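Local coordinates for protein TAF6 (Antonospora locustae, PDB 4ATG) that forms the HEAT repeat-containing C-terminal domain of a TFIID subunit and probably takes part in Taf6-Taf9 complex formation in transcription, at residues 113-118 and 157-162; 40-45 and 82-87; 174-179 and 183-188. All blocks are in the same frame, centred on the assembly; numbering follows the deposited sequence.

In the fold
The three contacts follow one another along a single all-helical chain that carries HEAT repeats. Contact 2 comes first and joins helix 42-55 to the start of helix 85-97. Contact 1 joins helix 104-121 to the end of helix 147-160. Contact 3 pairs helix 162-179 with helix 183-194. The centres of contacts 1 and 2 are about 21 Å apart, and those of contacts 1 and 3 are about 20 Å apart. Contacts 2 and 3 lie on opposite sides of the chain's centre, with centres about 37 Å apart. Helix 85-97 links the first two: Ile117, in segment 113-118, packs on its Leu89 and Leu92.

Contact 1: residues 113-118 and 157-162; sequences IVKYIY and LSILSK
Lys115 and Tyr118 both leave the backbone with CG anti to N, chi1 170° for the lysine, which sends the two side chains across to Ile159 and Leu160. The contact lies in the HEAT repeat fold and joins helix 104-121 to the end of helix 147-160. The Lys115 chain is extended until its last torsion, chi4 49°, which turns NZ to the carbonyl oxygens of Ile159 and Leu160. NZ gives a hydrogen bond of 2.9 Å to Ile159 O. It lies in the carbonyl plane, at a C=O...N angle of 157°. A second, weak bond runs from Lys115 NZ to Leu160 O. Asp119, one turn on in the same helix, forms a salt bridge with this amine, so the lysine ties a carboxylate to the end of the other helix. Its aliphatic part lies obliquely against Ile159, with Lys115 CB 3.8 Å from Ile159 CD1. With an alanine here, Ile159 O is likely to lose this donor and Asp119 its charged partner. Leu160 packs beside the lysine and against one face of the Tyr118 ring. Its CD2 lies over that face, 4.3 Å from the Tyr118 ring centroid, in a CH-pi contact. Leu160 CB sits above the same ring nearer the rim, 4.0 Å from Tyr118 CE2. Leu160 also reaches Leu133 of helix 128-140, and Tyr118 touches Ala129 there. At the polar end of the ring a water lies in its plane and bridges the segments, 2.9 Å from Tyr118 OH and 2.7 Å from Ser161 OG.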
loop_
_atom_site.group_PDB
_atom_site.type_symbol
_atom_site.label_atom_id
_atom_site.label_comp_id
_atom_site.label_asym_id
_atom_site.label_seq_id
_atom_site.Cartn_x
_atom_site.Cartn_y
_atom_site.Cartn_z
ATOM N N ILE A 113 3.006 4.138 -2.847
ATOM C CA ILE A 113 2.879 3.020 -3.801
ATOM C C ILE A 113 1.473 2.955 -4.325
ATOM O O ILE A 113 1.281 2.717 -5.525
ATOM C CB ILE A 113 3.410 1.665 -3.229
ATOM C CG1 ILE A 113 4.853 1.861 -2.631
ATOM C CG2 ILE A 113 3.427 0.570 -4.355
ATOM C CD1 ILE A 113 5.908 2.470 -3.578
ATOM N N VAL A 114 0.481 3.196 -3.463
ATOM C CA VAL A 114 -0.920 3.267 -3.933
ATOM C C VAL A 114 -1.029 4.350 -5.013
ATOM O O VAL A 114 -1.733 4.152 -6.010
ATOM C CB VAL A 114 -1.919 3.544 -2.787
ATOM C CG1 VAL A 114 -3.330 3.866 -3.317
ATOM C CG2 VAL A 114 -1.970 2.373 -1.815
ATOM N N LYS A 115 -0.350 5.493 -4.813
ATOM C CA LYS A 115 -0.375 6.589 -5.801
ATOM C C LYS A 115 0.245 6.141 -7.125
ATOM O O LYS A 115 -0.296 6.421 -8.185
ATOM C CB LYS A 115 0.339 7.841 -5.278
ATOM C CG LYS A 115 0.546 8.902 -6.388
ATOM C CD LYS A 115 1.242 10.155 -5.898
ATOM C CE LYS A 115 1.521 11.128 -7.040
ATOM N NZ LYS A 115 0.306 11.355 -7.881
ATOM N N TYR A 116 1.353 5.438 -7.065
ATOM C CA TYR A 116 2.019 4.949 -8.281
ATOM C C TYR A 116 1.059 4.047 -9.070
ATOM O O TYR A 116 0.980 4.157 -10.301
ATOM C CB TYR A 116 3.278 4.153 -7.911
ATOM C CG TYR A 116 4.033 3.691 -9.136
ATOM C CD1 TYR A 116 4.978 4.509 -9.740
ATOM C CD2 TYR A 116 3.748 2.462 -9.738
ATOM C CE1 TYR A 116 5.652 4.107 -10.893
ATOM C CE2 TYR A 116 4.435 2.040 -10.880
ATOM C CZ TYR A 116 5.373 2.878 -11.461
ATOM O OH TYR A 116 6.082 2.494 -12.570
ATOM N N ILE A 117 0.353 3.168 -8.374
ATOM C CA ILE A 117 -0.608 2.247 -9.026
ATOM C C ILE A 117 -1.749 3.055 -9.613
ATOM O O ILE A 117 -2.119 2.852 -10.765
ATOM C CB ILE A 117 -1.101 1.186 -8.015
ATOM C CG1 ILE A 117 0.060 0.251 -7.603
ATOM C CG2 ILE A 117 -2.303 0.373 -8.593
ATOM C CD1 ILE A 117 -0.283 -0.708 -6.386
ATOM N N TYR A 118 -2.280 3.990 -8.820
ATOM C CA TYR A 118 -3.361 4.871 -9.255
ATOM C C TYR A 118 -2.944 5.605 -10.535
ATOM O O TYR A 118 -3.677 5.580 -11.533
ATOM C CB TYR A 118 -3.706 5.868 -8.130
ATOM C CG TYR A 118 -4.892 6.751 -8.421
ATOM C CD1 TYR A 118 -6.176 6.378 -8.025
ATOM C CD2 TYR A 118 -4.722 8.029 -8.948
ATOM C CE1 TYR A 118 -7.270 7.227 -8.217
ATOM C CE2 TYR A 118 -5.814 8.875 -9.169
ATOM C CZ TYR A 118 -7.081 8.472 -8.790
ATOM O OH TYR A 118 -8.154 9.311 -8.986
ATOM N N LEU A 157 -5.209 10.292 -0.077
ATOM C CA LEU A 157 -6.076 11.080 -0.947
ATOM C C LEU A 157 -5.370 12.338 -1.443
ATOM O O LEU A 157 -5.447 12.673 -2.637
ATOM C CB LEU A 157 -7.340 11.513 -0.186
ATOM C CG LEU A 157 -8.424 10.424 -0.003
ATOM C CD1 LEU A 157 -9.507 10.897 0.953
ATOM C CD2 LEU A 157 -9.078 10.057 -1.352
ATOM N N SER A 158 -4.659 13.025 -0.524
ATOM C CA SER A 158 -3.990 14.299 -0.800
ATOM C C SER A 158 -2.924 14.231 -1.900
ATOM O O SER A 158 -2.653 15.245 -2.555
ATOM C CB SER A 158 -3.392 14.864 0.484
ATOM O OG SER A 158 -2.099 14.351 0.771
ATOM N N ILE A 159 -2.294 13.053 -2.083
ATOM C CA ILE A 159 -1.223 12.941 -3.084
ATOM C C ILE A 159 -1.696 12.353 -4.441
ATOM O O ILE A 159 -0.912 12.348 -5.393
ATOM C CB ILE A 159 0.001 12.162 -2.511
ATOM C CG1 ILE A 159 -0.353 10.673 -2.278
ATOM C CG2 ILE A 159 0.569 12.859 -1.229
ATOM C CD1 ILE A 159 0.864 9.716 -2.070
ATOM N N LEU A 160 -2.929 11.827 -4.531
ATOM C CA LEU A 160 -3.388 11.188 -5.790
ATOM C C LEU A 160 -3.407 12.117 -7.008
ATOM O O LEU A 160 -2.769 11.812 -8.019
ATOM C CB LEU A 160 -4.731 10.473 -5.617
ATOM C CG LEU A 160 -4.735 9.325 -4.608
ATOM C CD1 LEU A 160 -6.147 8.777 -4.381
ATOM C CD2 LEU A 160 -3.714 8.229 -5.000
ATOM N N SER A 161 -4.095 13.256 -6.891
ATOM C CA SER A 161 -4.219 14.259 -7.962
ATOM C C SER A 161 -4.930 15.482 -7.445
ATOM O O SER A 161 -5.651 15.401 -6.446
ATOM C CB SER A 161 -5.007 13.693 -9.147
ATOM O OG SER A 161 -6.376 13.467 -8.835
ATOM N N LYS A 162 -4.765 16.622 -8.157
ATOM C CA LYS A 162 -5.461 17.868 -7.838
ATOM C C LYS A 162 -6.962 17.676 -7.959
ATOM O O LYS A 162 -7.703 18.284 -7.189
ATOM C CB LYS A 162 -5.001 19.004 -8.767
ATOM C CG LYS A 162 -3.583 19.481 -8.487
ATOM C CD LYS A 162 -3.219 20.685 -9.360
ATOM C CE LYS A 162 -1.850 20.535 -9.979
ATOM N NZ LYS A 162 -1.767 21.246 -11.279
HETATM O O HOH W 1 -7.685 11.736 -10.429
#

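Contact 2: residues 40-45 and 82-87; sequences QLVPYF and DPYLHQ
Val42 and Pro43, in helix 42-55, face Tyr84 of segment 82-87, near the start of helix 85-97. The closest pair of CA atoms is that of Pro43 and Tyr84, 7.1 Å apart. Both segments lie near helix starts within the HEAT repeat fold, and the contact packs these two regions together. Phe45 N to Leu41 O and Gln87 N to Tyr84 O are backbone hydrogen bonds within the two segments. Tyr84 carries the apolar packing. Its first torsion, chi1 -55°, sets CG opposite the carbonyl carbon, and the ring extends across to Val42 and Pro43. Val42 CG1 comes over one ring face, 4.0 Å from the Tyr84 ring centroid and 29° off the normal. This is a CH-pi contact, closest at the ring carbon CD2, where Val42 CG1 stands 3.6 Å from Tyr84 CD2. Pro43 meets the far part of the ring obliquely. Its CB is 3.7 Å from Tyr84 CE1, and its CD lies equally near Tyr84 OH. The valine and the proline thus share the ring: one takes the CD2 and CE2 side, the other CE1 and the phenol end. Pro83, the preceding residue, places its CB above the opposite face, toward the rim. Ile46, also in helix 42-55, touches Tyr84 and Gln87, and Gln39 touches the tyrosine from a loop. The polar link is made through a water. It donates to both segments, at 2.7 Å to Pro43 O and 2.6 Å to Gln87 OE1.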
loop_
_atom_site.group_PDB
_atom_site.type_symbol
_atom_site.label_atom_id
_atom_site.label_comp_id
_atom_site.label_asym_id
_atom_site.label_seq_id
_atom_site.Cartn_x
_atom_site.Cartn_y
_atom_site.Cartn_z
ATOM N N GLN A 40 5.687 -17.366 -12.216
ATOM C CA GLN A 40 4.988 -18.429 -11.467
ATOM C C GLN A 40 4.971 -18.162 -9.954
ATOM O O GLN A 40 4.038 -18.575 -9.265
ATOM C CB GLN A 40 5.651 -19.780 -11.715
ATOM C CG GLN A 40 4.971 -20.679 -12.720
ATOM C CD GLN A 40 5.621 -22.046 -12.619
ATOM O OE1 GLN A 40 6.741 -22.257 -13.075
ATOM N NE2 GLN A 40 5.013 -22.945 -11.867
ATOM N N LEU A 41 6.023 -17.493 -9.441
ATOM C CA LEU A 41 6.150 -17.180 -8.016
ATOM C C LEU A 41 5.359 -15.980 -7.579
ATOM O O LEU A 41 5.044 -15.850 -6.398
ATOM C CB LEU A 41 7.645 -16.938 -7.668
ATOM C CG LEU A 41 8.558 -18.148 -7.809
ATOM C CD1 LEU A 41 9.949 -17.839 -7.261
ATOM C CD2 LEU A 41 8.037 -19.281 -7.033
ATOM N N VAL A 42 5.117 -15.048 -8.502
ATOM C CA VAL A 42 4.371 -13.804 -8.231
ATOM C C VAL A 42 3.124 -13.962 -7.328
ATOM O O VAL A 42 3.080 -13.312 -6.284
ATOM C CB VAL A 42 4.126 -12.964 -9.522
ATOM C CG1 VAL A 42 3.178 -11.794 -9.228
ATOM C CG2 VAL A 42 5.454 -12.431 -10.057
ATOM N N PRO A 43 2.111 -14.792 -7.655
ATOM C CA PRO A 43 0.946 -14.906 -6.753
ATOM C C PRO A 43 1.309 -15.365 -5.337
ATOM O O PRO A 43 0.677 -14.949 -4.368
ATOM C CB PRO A 43 0.054 -15.955 -7.456
ATOM C CG PRO A 43 0.946 -16.662 -8.394
ATOM C CD PRO A 43 1.916 -15.623 -8.862
ATOM N N TYR A 44 2.323 -16.237 -5.222
ATOM C CA TYR A 44 2.766 -16.769 -3.932
ATOM C C TYR A 44 3.497 -15.699 -3.118
ATOM O O TYR A 44 3.300 -15.617 -1.907
ATOM C CB TYR A 44 3.603 -18.033 -4.132
ATOM C CG TYR A 44 2.790 -19.147 -4.762
ATOM C CD1 TYR A 44 1.620 -19.608 -4.162
ATOM C CD2 TYR A 44 3.130 -19.667 -6.007
ATOM C CE1 TYR A 44 0.812 -20.552 -4.786
ATOM C CE2 TYR A 44 2.374 -20.680 -6.599
ATOM C CZ TYR A 44 1.232 -21.142 -5.969
ATOM O OH TYR A 44 0.478 -22.129 -6.556
ATOM N N PHE A 45 4.311 -14.862 -3.783
ATOM C CA PHE A 45 4.992 -13.765 -3.079
ATOM C C PHE A 45 3.930 -12.817 -2.516
ATOM O O PHE A 45 3.999 -12.447 -1.352
ATOM C CB PHE A 45 5.919 -12.994 -4.030
ATOM C CG PHE A 45 7.268 -13.640 -4.277
ATOM C CD1 PHE A 45 8.093 -14.003 -3.212
ATOM C CD2 PHE A 45 7.770 -13.756 -5.563
ATOM C CE1 PHE A 45 9.365 -14.555 -3.438
ATOM C CE2 PHE A 45 9.056 -14.285 -5.789
ATOM C CZ PHE A 45 9.823 -14.718 -4.729
ATOM N N ASP A 82 -0.216 -6.800 -13.838
ATOM C CA ASP A 82 -1.637 -6.437 -13.978
ATOM C C ASP A 82 -2.657 -7.391 -13.346
ATOM O O ASP A 82 -3.535 -6.878 -12.659
ATOM C CB ASP A 82 -2.029 -6.149 -15.433
ATOM C CG ASP A 82 -1.146 -5.137 -16.152
ATOM O OD1 ASP A 82 0.091 -5.150 -15.917
ATOM O OD2 ASP A 82 -1.673 -4.404 -17.030
ATOM N N PRO A 83 -2.566 -8.738 -13.511
ATOM C CA PRO A 83 -3.570 -9.634 -12.888
ATOM C C PRO A 83 -3.569 -9.669 -11.366
ATOM O O PRO A 83 -4.482 -10.244 -10.778
ATOM C CB PRO A 83 -3.198 -11.026 -13.425
ATOM C CG PRO A 83 -2.291 -10.797 -14.577
ATOM C CD PRO A 83 -1.555 -9.532 -14.242
ATOM N N TYR A 84 -2.558 -9.068 -10.740
ATOM C CA TYR A 84 -2.372 -9.119 -9.291
ATOM C C TYR A 84 -2.568 -7.798 -8.591
ATOM O O TYR A 84 -2.528 -7.764 -7.367
ATOM C CB TYR A 84 -0.985 -9.716 -8.962
ATOM C CG TYR A 84 -0.796 -11.068 -9.613
ATOM C CD1 TYR A 84 -1.467 -12.194 -9.137
ATOM C CD2 TYR A 84 -0.016 -11.209 -10.757
ATOM C CE1 TYR A 84 -1.339 -13.433 -9.767
ATOM C CE2 TYR A 84 0.126 -12.446 -11.387
ATOM C CZ TYR A 84 -0.557 -13.547 -10.902
ATOM O OH TYR A 84 -0.471 -14.756 -11.549
ATOM N N LEU A 85 -2.836 -6.709 -9.343
ATOM C CA LEU A 85 -3.047 -5.397 -8.715
ATOM C C LEU A 85 -4.235 -5.425 -7.763
ATOM O O LEU A 85 -4.230 -4.708 -6.768
ATOM C CB LEU A 85 -3.256 -4.309 -9.778
ATOM C CG LEU A 85 -2.036 -4.060 -10.690
ATOM C CD1 LEU A 85 -2.407 -3.145 -11.798
ATOM C CD2 LEU A 85 -0.837 -3.461 -9.885
ATOM N N HIS A 86 -5.239 -6.255 -8.052
ATOM C CA HIS A 86 -6.429 -6.401 -7.205
ATOM C C HIS A 86 -6.120 -7.000 -5.827
ATOM O O HIS A 86 -6.885 -6.790 -4.885
ATOM C CB HIS A 86 -7.541 -7.171 -7.929
ATOM C CG HIS A 86 -7.376 -8.658 -7.903
ATOM N ND1 HIS A 86 -6.400 -9.294 -8.661
ATOM C CD2 HIS A 86 -8.071 -9.590 -7.216
ATOM C CE1 HIS A 86 -6.544 -10.589 -8.420
ATOM N NE2 HIS A 86 -7.528 -10.817 -7.546
ATOM N N GLN A 87 -5.030 -7.752 -5.720
ATOM C CA GLN A 87 -4.529 -8.330 -4.451
ATOM C C GLN A 87 -3.511 -7.403 -3.754
ATOM O O GLN A 87 -3.494 -7.297 -2.522
ATOM C CB GLN A 87 -3.854 -9.681 -4.703
ATOM C CG GLN A 87 -4.787 -10.754 -5.252
ATOM C CD GLN A 87 -4.042 -11.990 -5.697
ATOM O OE1 GLN A 87 -2.809 -12.055 -5.693
ATOM N NE2 GLN A 87 -4.778 -12.992 -6.134
HETATM O O HOH W 2 -1.860 -14.370 -4.944
#

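Contact 3: residues 174-179 and 183-188; sequences EEYKRT and KKVTNL
Tyr176 OH hydrogen-bonds with Gln150 OE1 and Lys182 N while it rests against Val185, so one hydroxyl joins helix 162-179 to helix 147-160 and to the loop before helix 183-194. The two helices of the contact form an antiparallel helical hairpin, closed by a short turn, at the C-terminal end of the chain in this HEAT repeat fold. Their segment axes run at 153° and come within 10.6 Å. The tyrosine spans this distance. A chi1 of -179° points the ring away from its own N and toward the second helix, at about a right angle to the side chains of Val185 and Thr186. Val185 meets its outer end closely: CG1 is 3.4 Å from Tyr176 CZ and CB is 3.2 Å from Tyr176 OH. The methyl of Thr186 comes in at the ring edge, in the plane, with CG2 3.8 Å from Tyr176 CE2. Trp140 stacks on the tyrosine ring. Val185 also touches Gln150 and Leu154 of helix 147-160, so the hairpin packs on that helix through this residue and Leu188. Lys177 flanks the aromatic contact, its CG 4.2 Å from Thr186 CG2. Its amine forms a salt bridge with Glu174 within the same helix, where the hydrogen bond is weak. Near the end of the first helix Glu175 O takes two donors, Thr179 N and Thr179 OG1, from opposite faces of its carbonyl plane. The hydroxyl is therefore tied back to the preceding turn. Thr179 OG1 stands 2.8 Å from Glu175 O, lifted 41° out of that plane.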
loop_
_atom_site.group_PDB
_atom_site.type_symbol
_atom_site.label_atom_id
_atom_site.label_comp_id
_atom_site.label_asym_id
_atom_site.label_seq_id
_atom_site.Cartn_x
_atom_site.Cartn_y
_atom_site.Cartn_z
ATOM N N GLU A 174 -15.195 20.585 5.500
ATOM C CA GLU A 174 -15.990 21.241 6.541
ATOM C C GLU A 174 -16.750 20.239 7.430
ATOM O O GLU A 174 -16.764 20.412 8.650
ATOM C CB GLU A 174 -16.869 22.366 5.979
ATOM C CG GLU A 174 -16.083 23.576 5.486
ATOM C CD GLU A 174 -14.980 24.126 6.383
ATOM O OE1 GLU A 174 -15.250 24.412 7.572
ATOM O OE2 GLU A 174 -13.836 24.264 5.890
ATOM N N GLU A 175 -17.282 19.142 6.840
ATOM C CA GLU A 175 -17.958 18.093 7.613
ATOM C C GLU A 175 -16.953 17.392 8.535
ATOM O O GLU A 175 -17.269 17.157 9.699
ATOM C CB GLU A 175 -18.683 17.083 6.706
ATOM C CG GLU A 175 -19.427 15.992 7.473
ATOM C CD GLU A 175 -20.131 14.902 6.686
ATOM O OE1 GLU A 175 -20.043 14.897 5.437
ATOM O OE2 GLU A 175 -20.753 14.028 7.333
ATOM N N TYR A 176 -15.743 17.097 8.037
ATOM C CA TYR A 176 -14.725 16.461 8.869
ATOM C C TYR A 176 -14.413 17.330 10.099
ATOM O O TYR A 176 -14.443 16.845 11.234
ATOM C CB TYR A 176 -13.418 16.163 8.084
ATOM C CG TYR A 176 -12.437 15.487 9.011
ATOM C CD1 TYR A 176 -12.523 14.119 9.265
ATOM C CD2 TYR A 176 -11.555 16.238 9.791
ATOM C CE1 TYR A 176 -11.710 13.509 10.211
ATOM C CE2 TYR A 176 -10.773 15.643 10.774
ATOM C CZ TYR A 176 -10.877 14.283 11.003
ATOM O OH TYR A 176 -10.100 13.684 11.960
ATOM N N LYS A 177 -14.111 18.610 9.850
ATOM C CA LYS A 177 -13.756 19.568 10.885
ATOM C C LYS A 177 -14.845 19.726 11.926
ATOM O O LYS A 177 -14.536 19.764 13.112
ATOM C CB LYS A 177 -13.376 20.921 10.277
ATOM C CG LYS A 177 -12.054 20.892 9.499
ATOM C CD LYS A 177 -11.656 22.316 9.138
ATOM C CE LYS A 177 -10.864 22.413 7.869
ATOM N NZ LYS A 177 -10.877 23.799 7.334
ATOM N N ARG A 178 -16.115 19.761 11.485
ATOM C CA ARG A 178 -17.283 19.938 12.352
ATOM C C ARG A 178 -17.614 18.713 13.200
ATOM O O ARG A 178 -17.957 18.861 14.380
ATOM C CB ARG A 178 -18.503 20.342 11.500
ATOM C CG ARG A 178 -19.762 20.673 12.307
ATOM C CD ARG A 178 -20.940 21.047 11.427
ATOM N NE ARG A 178 -21.310 19.999 10.469
ATOM C CZ ARG A 178 -22.067 18.942 10.751
ATOM N NH1 ARG A 178 -22.506 18.740 11.987
ATOM N NH2 ARG A 178 -22.367 18.066 9.807
ATOM N N THR A 179 -17.549 17.513 12.598
ATOM C CA THR A 179 -17.986 16.274 13.245
ATOM C C THR A 179 -16.918 15.375 13.873
ATOM O O THR A 179 -17.243 14.578 14.762
ATOM C CB THR A 179 -18.889 15.492 12.295
ATOM O OG1 THR A 179 -18.104 14.986 11.224
ATOM C CG2 THR A 179 -20.004 16.339 11.725
ATOM N N LYS A 183 -7.030 16.719 15.612
ATOM C CA LYS A 183 -5.984 17.726 15.383
ATOM C C LYS A 183 -4.924 17.372 14.342
ATOM O O LYS A 183 -4.609 18.205 13.490
ATOM C CB LYS A 183 -5.340 18.179 16.708
ATOM C CG LYS A 183 -6.310 18.843 17.701
ATOM C CD LYS A 183 -6.643 20.298 17.348
ATOM C CE LYS A 183 -7.727 20.854 18.240
ATOM N NZ LYS A 183 -8.164 22.205 17.799
ATOM N N LYS A 184 -4.395 16.140 14.385
ATOM C CA LYS A 184 -3.375 15.697 13.431
ATOM C C LYS A 184 -3.953 15.648 12.008
ATOM O O LYS A 184 -3.230 15.902 11.038
ATOM C CB LYS A 184 -2.834 14.324 13.842
ATOM C CG LYS A 184 -1.541 13.914 13.164
ATOM C CD LYS A 184 -1.422 12.402 13.171
ATOM C CE LYS A 184 0.005 11.977 13.300
ATOM N NZ LYS A 184 0.111 10.519 13.526
ATOM N N VAL A 185 -5.258 15.317 11.896
ATOM C CA VAL A 185 -5.959 15.232 10.609
ATOM C C VAL A 185 -6.275 16.655 10.119
ATOM O O VAL A 185 -5.985 16.972 8.972
ATOM C CB VAL A 185 -7.216 14.315 10.668
ATOM C CG1 VAL A 185 -7.910 14.220 9.307
ATOM C CG2 VAL A 185 -6.851 12.919 11.175
ATOM N N THR A 186 -6.849 17.507 10.981
ATOM C CA THR A 186 -7.163 18.900 10.608
ATOM C C THR A 186 -5.908 19.674 10.235
ATOM O O THR A 186 -5.973 20.510 9.339
ATOM C CB THR A 186 -8.017 19.617 11.658
ATOM O OG1 THR A 186 -7.233 19.825 12.830
ATOM C CG2 THR A 186 -9.282 18.864 11.988
ATOM N N ASN A 187 -4.758 19.388 10.899
ATOM C CA ASN A 187 -3.475 20.034 10.556
ATOM C C ASN A 187 -3.071 19.683 9.132
ATOM O O ASN A 187 -2.657 20.560 8.377
ATOM C CB ASN A 187 -2.354 19.647 11.531
ATOM C CG ASN A 187 -2.370 20.413 12.837
ATOM O OD1 ASN A 187 -3.007 21.465 12.977
ATOM N ND2 ASN A 187 -1.645 19.908 13.825
ATOM N N LEU A 188 -3.223 18.407 8.752
ATOM C CA LEU A 188 -2.909 17.952 7.395
ATOM C C LEU A 188 -3.885 18.599 6.403
ATOM O O LEU A 188 -3.473 19.108 5.368
ATOM C CB LEU A 188 -3.025 16.404 7.303
ATOM C CG LEU A 188 -2.857 15.783 5.897
ATOM C CD1 LEU A 188 -1.475 16.125 5.269
ATOM C CD2 LEU A 188 -3.058 14.264 5.943
#